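Local coordinates for acetylxylan esterase / glucomannan deacetylase (Cellvibrio japonicus, PDB 2W9X), which removes acetyl groups from plant cell wall polysaccharides, deacetylating glucomannan in strong preference to xylan, at residues S197-T209 with N247-W259. Numbering follows the deposited sequence.
Sequences SSGFGIVRNYNGT and NDFSTALNDNERW
G199 sits against the amide of N247; both probably stabilise the transition state, as in related esterases, so the pair probably lines the oxyanion hole of this SGNH-type esterase, and G199 lies close to S151, the probable nucleophile. Further along, D248 gathers three successive backbone N-H groups. D248 OD2 takes I202 N and D248 OD1 takes V203 N, both on syn lone pairs, while R204 N reaches D248 OD1 at 2.8 Å from above the carboxylate plane. V203 also lays CG2 near W259 CZ2.

R204 then crosses to the 247-259 segment. With CG anti to the backbone N (chi1 -177°) and the chain extended to NE, it packs CB and CG against W259 CH2 and CZ3, the guanidinium plane at 89° to the ring. It forms a side-on, nearly coplanar salt bridge with E257: R204 NE to E257 OE2 at 2.7 Å, and R204 NH2 to E257 OE1. R204 NH1 bonds D248 O at 2.9 Å and also T251 OG1, and L253 CD2 lies over one guanidinium face. N207 OD1 accepts N254 ND2 at 3.0 Å, and E257 OE1 also takes N254 N and ND2. The R204 and E257 charges probably balance each other within the buried contact; their cluster ties its far part, and D248, next to N247, joins it to the G199/N247 end.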
loop_
_atom_site.group_PDB
_atom_site.type_symbol
_atom_site.label_atom_id
_atom_site.label_comp_id
_atom_site.label_asym_id
_atom_site.label_seq_id
_atom_site.Cartn_x
_atom_site.Cartn_y
_atom_site.Cartn_z
ATOM N N SER B 197 12.836 -19.478 4.450
ATOM C CA SER B 197 13.732 -20.324 5.213
ATOM C C SER B 197 13.800 -19.740 6.604
ATOM O O SER B 197 13.938 -18.529 6.745
ATOM C CB SER B 197 15.129 -20.321 4.562
ATOM O OG SER B 197 15.963 -21.294 5.158
ATOM N N SER B 198 13.677 -20.594 7.621
ATOM C CA SER B 198 13.558 -20.150 9.008
ATOM C C SER B 198 14.824 -19.504 9.560
ATOM O O SER B 198 15.918 -20.016 9.361
ATOM C CB SER B 198 13.149 -21.317 9.926
ATOM O OG SER B 198 11.861 -21.803 9.609
ATOM N N GLY B 199 14.656 -18.392 10.275
ATOM C CA GLY B 199 15.775 -17.712 10.931
ATOM C C GLY B 199 16.424 -16.606 10.111
ATOM O O GLY B 199 17.267 -15.858 10.625
ATOM N N PHE B 200 16.021 -16.470 8.849
ATOM C CA PHE B 200 16.753 -15.585 7.923
ATOM C C PHE B 200 16.120 -14.190 7.807
ATOM O O PHE B 200 14.909 -14.019 7.989
ATOM C CB PHE B 200 16.959 -16.236 6.535
ATOM C CG PHE B 200 18.008 -17.338 6.521
ATOM C CD1 PHE B 200 19.358 -17.035 6.361
ATOM C CD2 PHE B 200 17.630 -18.689 6.679
ATOM C CE1 PHE B 200 20.336 -18.050 6.360
ATOM C CE2 PHE B 200 18.581 -19.707 6.682
ATOM C CZ PHE B 200 19.945 -19.391 6.515
ATOM N N GLY B 201 16.963 -13.198 7.516
ATOM C CA GLY B 201 16.515 -11.812 7.363
ATOM C C GLY B 201 16.954 -11.211 6.035
ATOM O O GLY B 201 17.524 -11.902 5.196
ATOM N N ILE B 202 16.660 -9.927 5.840
ATOM C CA ILE B 202 17.196 -9.140 4.696
ATOM C C ILE B 202 18.728 -9.088 4.668
ATOM O O ILE B 202 19.348 -9.371 3.627
ATOM C CB ILE B 202 16.612 -7.686 4.689
ATOM C CG1 ILE B 202 15.100 -7.717 4.435
ATOM C CG2 ILE B 202 17.352 -6.753 3.697
ATOM C CD1 ILE B 202 14.674 -8.289 3.097
ATOM N N VAL B 203 19.341 -8.709 5.795
ATOM C CA VAL B 203 20.810 -8.650 5.902
ATOM C C VAL B 203 21.306 -9.399 7.129
ATOM O O VAL B 203 22.443 -9.894 7.150
ATOM C CB VAL B 203 21.386 -7.178 5.963
ATOM C CG1 VAL B 203 21.227 -6.451 4.616
ATOM C CG2 VAL B 203 20.777 -6.366 7.118
ATOM N N ARG B 204 20.451 -9.457 8.148
ATOM C CA ARG B 204 20.839 -10.007 9.458
ATOM C C ARG B 204 19.879 -11.129 9.837
ATOM O O ARG B 204 18.673 -10.973 9.738
ATOM C CB ARG B 204 20.856 -8.903 10.525
ATOM C CG ARG B 204 21.311 -9.374 11.904
ATOM C CD ARG B 204 21.356 -8.212 12.862
ATOM N NE ARG B 204 21.908 -8.675 14.123
ATOM C CZ ARG B 204 21.200 -8.864 15.230
ATOM N NH1 ARG B 204 19.906 -8.571 15.254
ATOM N NH2 ARG B 204 21.806 -9.329 16.328
ATOM N N ASN B 205 20.410 -12.276 10.254
ATOM C CA ASN B 205 19.555 -13.423 10.602
ATOM C C ASN B 205 19.357 -13.511 12.116
ATOM O O ASN B 205 19.968 -12.734 12.849
ATOM C CB ASN B 205 20.183 -14.704 10.039
ATOM C CG ASN B 205 20.554 -14.569 8.567
ATOM O OD1 ASN B 205 19.737 -14.137 7.749
ATOM N ND2 ASN B 205 21.778 -14.951 8.223
ATOM N N TYR B 206 18.545 -14.464 12.591
ATOM C CA TYR B 206 18.274 -14.574 14.028
ATOM C C TYR B 206 19.529 -14.505 14.911
ATOM O O TYR B 206 20.438 -15.333 14.785
ATOM C CB TYR B 206 17.484 -15.833 14.398
ATOM C CG TYR B 206 17.179 -15.834 15.876
ATOM C CD1 TYR B 206 16.269 -14.923 16.407
ATOM C CD2 TYR B 206 17.824 -16.709 16.753
ATOM C CE1 TYR B 206 15.988 -14.900 17.764
ATOM C CE2 TYR B 206 17.541 -16.690 18.124
ATOM C CZ TYR B 206 16.633 -15.764 18.614
ATOM O OH TYR B 206 16.327 -15.706 19.964
ATOM N N ASN B 207 19.551 -13.523 15.812
ATOM C CA ASN B 207 20.693 -13.283 16.704
ATOM C C ASN B 207 22.071 -13.254 16.012
ATOM O O ASN B 207 23.089 -13.687 16.587
ATOM C CB ASN B 207 20.682 -14.257 17.898
ATOM C CG ASN B 207 21.678 -13.857 18.977
ATOM O OD1 ASN B 207 21.866 -12.663 19.264
ATOM N ND2 ASN B 207 22.353 -14.845 19.551
ATOM N N GLY B 208 22.111 -12.723 14.789
ATOM C CA GLY B 208 23.367 -12.647 14.032
ATOM C C GLY B 208 23.930 -13.978 13.555
ATOM O O GLY B 208 25.096 -14.045 13.176
ATOM N N THR B 209 23.114 -15.036 13.566
ATOM C CA THR B 209 23.537 -16.353 13.070
ATOM C C THR B 209 23.760 -16.327 11.556
ATOM O O THR B 209 23.274 -15.414 10.872
ATOM C CB THR B 209 22.517 -17.454 13.410
ATOM O OG1 THR B 209 21.222 -17.070 12.934
ATOM C CG2 THR B 209 22.465 -17.718 14.923
ATOM N N ASN B 247 13.899 -11.272 11.889
ATOM C CA ASN B 247 15.212 -11.771 12.256
ATOM C C ASN B 247 16.299 -10.701 12.213
ATOM O O ASN B 247 17.235 -10.749 13.015
ATOM C CB ASN B 247 15.581 -12.986 11.428
ATOM C CG ASN B 247 14.687 -14.161 11.740
ATOM O OD1 ASN B 247 14.099 -14.758 10.845
ATOM N ND2 ASN B 247 14.549 -14.470 13.023
ATOM N N ASP B 248 16.164 -9.720 11.326
ATOM C CA ASP B 248 17.103 -8.577 11.363
ATOM C C ASP B 248 17.039 -7.862 12.701
ATOM O O ASP B 248 18.074 -7.468 13.232
ATOM C CB ASP B 248 16.846 -7.567 10.230
ATOM C CG ASP B 248 17.003 -8.188 8.874
ATOM O OD1 ASP B 248 18.086 -8.015 8.274
ATOM O OD2 ASP B 248 16.048 -8.877 8.427
ATOM N N PHE B 249 15.822 -7.705 13.246
ATOM C CA PHE B 249 15.621 -6.747 14.351
ATOM C C PHE B 249 15.173 -7.308 15.705
ATOM O O PHE B 249 15.126 -6.566 16.675
ATOM C CB PHE B 249 14.687 -5.591 13.935
ATOM C CG PHE B 249 15.161 -4.834 12.724
ATOM C CD1 PHE B 249 16.347 -4.105 12.756
ATOM C CD2 PHE B 249 14.423 -4.856 11.554
ATOM C CE1 PHE B 249 16.785 -3.403 11.633
ATOM C CE2 PHE B 249 14.858 -4.166 10.426
ATOM C CZ PHE B 249 16.032 -3.430 10.474
ATOM N N SER B 250 14.896 -8.603 15.798
ATOM C CA SER B 250 14.300 -9.122 17.020
ATOM C C SER B 250 15.254 -9.172 18.227
ATOM O O SER B 250 14.820 -9.412 19.362
ATOM C CB SER B 250 13.716 -10.516 16.769
ATOM O OG SER B 250 14.745 -11.423 16.458
ATOM N N THR B 251 16.548 -8.963 17.975
ATOM C CA THR B 251 17.583 -9.069 18.996
ATOM C C THR B 251 18.549 -7.906 18.879
ATOM O O THR B 251 18.676 -7.270 17.823
ATOM C CB THR B 251 18.420 -10.384 18.893
ATOM O OG1 THR B 251 19.031 -10.461 17.602
ATOM C CG2 THR B 251 17.576 -11.635 19.141
ATOM N N ALA B 252 19.233 -7.644 19.984
ATOM C CA ALA B 252 20.305 -6.672 20.052
ATOM C C ALA B 252 21.531 -7.187 19.301
ATOM O O ALA B 252 21.759 -8.390 19.220
ATOM C CB ALA B 252 20.663 -6.429 21.520
ATOM N N LEU B 253 22.320 -6.264 18.761
ATOM C CA LEU B 253 23.581 -6.608 18.121
ATOM C C LEU B 253 24.595 -7.165 19.134
ATOM O O LEU B 253 24.741 -6.643 20.233
ATOM C CB LEU B 253 24.169 -5.388 17.397
ATOM C CG LEU B 253 23.428 -4.905 16.143
ATOM C CD1 LEU B 253 23.668 -3.402 15.907
ATOM C CD2 LEU B 253 23.820 -5.738 14.922
ATOM N N ASN B 254 25.269 -8.239 18.756
ATOM C CA ASN B 254 26.444 -8.704 19.492
ATOM C C ASN B 254 27.676 -7.927 19.072
ATOM O O ASN B 254 27.653 -7.257 18.039
ATOM C CB ASN B 254 26.620 -10.197 19.275
ATOM C CG ASN B 254 25.434 -10.976 19.794
ATOM O OD1 ASN B 254 25.328 -11.218 20.997
ATOM N ND2 ASN B 254 24.505 -11.336 18.895
ATOM N N ASP B 255 28.744 -8.023 19.872
ATOM C CA ASP B 255 29.985 -7.297 19.632
ATOM C C ASP B 255 30.679 -7.724 18.343
ATOM O O ASP B 255 31.324 -6.911 17.698
ATOM C CB ASP B 255 30.962 -7.507 20.809
ATOM C CG ASP B 255 30.506 -6.815 22.100
ATOM O OD1 ASP B 255 29.807 -5.771 22.019
ATOM O OD2 ASP B 255 30.864 -7.320 23.194
ATOM N N ASN B 256 30.558 -8.998 17.976
ATOM C CA ASN B 256 31.293 -9.531 16.829
ATOM C C ASN B 256 30.615 -9.356 15.458
ATOM O O ASN B 256 31.133 -9.820 14.448
ATOM C CB ASN B 256 31.675 -11.001 17.073
ATOM C CG ASN B 256 30.465 -11.925 17.160
ATOM O OD1 ASN B 256 29.319 -11.484 17.124
ATOM N ND2 ASN B 256 30.725 -13.222 17.271
ATOM N N GLU B 257 29.473 -8.675 15.427
ATOM C CA GLU B 257 28.696 -8.484 14.197
ATOM C C GLU B 257 29.191 -7.275 13.402
ATOM O O GLU B 257 29.805 -6.369 13.967
ATOM C CB GLU B 257 27.221 -8.329 14.533
ATOM C CG GLU B 257 26.616 -9.555 15.221
ATOM C CD GLU B 257 25.093 -9.529 15.253
ATOM O OE1 GLU B 257 24.514 -9.514 16.358
ATOM O OE2 GLU B 257 24.469 -9.543 14.172
ATOM N N ARG B 258 28.917 -7.256 12.097
ATOM C CA ARG B 258 29.544 -6.256 11.221
ATOM C C ARG B 258 28.932 -4.861 11.364
ATOM O O ARG B 258 29.608 -3.865 11.123
ATOM C CB ARG B 258 29.576 -6.721 9.761
ATOM C CG ARG B 258 28.213 -6.951 9.124
ATOM C CD ARG B 258 28.403 -7.483 7.723
ATOM N NE ARG B 258 27.144 -7.547 6.984
ATOM C CZ ARG B 258 26.727 -6.624 6.115
ATOM N NH1 ARG B 258 25.568 -6.795 5.476
ATOM N NH2 ARG B 258 27.477 -5.542 5.860
ATOM N N TRP B 259 27.668 -4.795 11.784
ATOM C CA TRP B 259 27.036 -3.519 12.127
ATOM C C TRP B 259 27.421 -3.156 13.550
ATOM O O TRP B 259 27.221 -3.957 14.469
ATOM C CB TRP B 259 25.518 -3.629 12.011
ATOM C CG TRP B 259 25.089 -4.373 10.785
ATOM C CD1 TRP B 259 24.831 -3.841 9.548
ATOM C CD2 TRP B 259 24.881 -5.786 10.665
ATOM N NE1 TRP B 259 24.465 -4.831 8.674
ATOM C CE2 TRP B 259 24.498 -6.037 9.327
ATOM C CE3 TRP B 259 25.003 -6.872 11.556
ATOM C CZ2 TRP B 259 24.224 -7.323 8.855
ATOM C CZ3 TRP B 259 24.719 -8.151 11.090
ATOM C CH2 TRP B 259 24.326 -8.363 9.749
HETATM O O HOH W 1 13.207 -12.045 8.922
HETATM O O HOH W 2 24.338 -9.618 5.141
HETATM O O HOH W 3 17.321 -11.351 15.651
HETATM O O HOH W 4 21.616 -10.644 20.891
HETATM O O HOH W 5 24.215 -13.699 21.761
HETATM O O HOH W 6 25.787 -11.185 12.231
#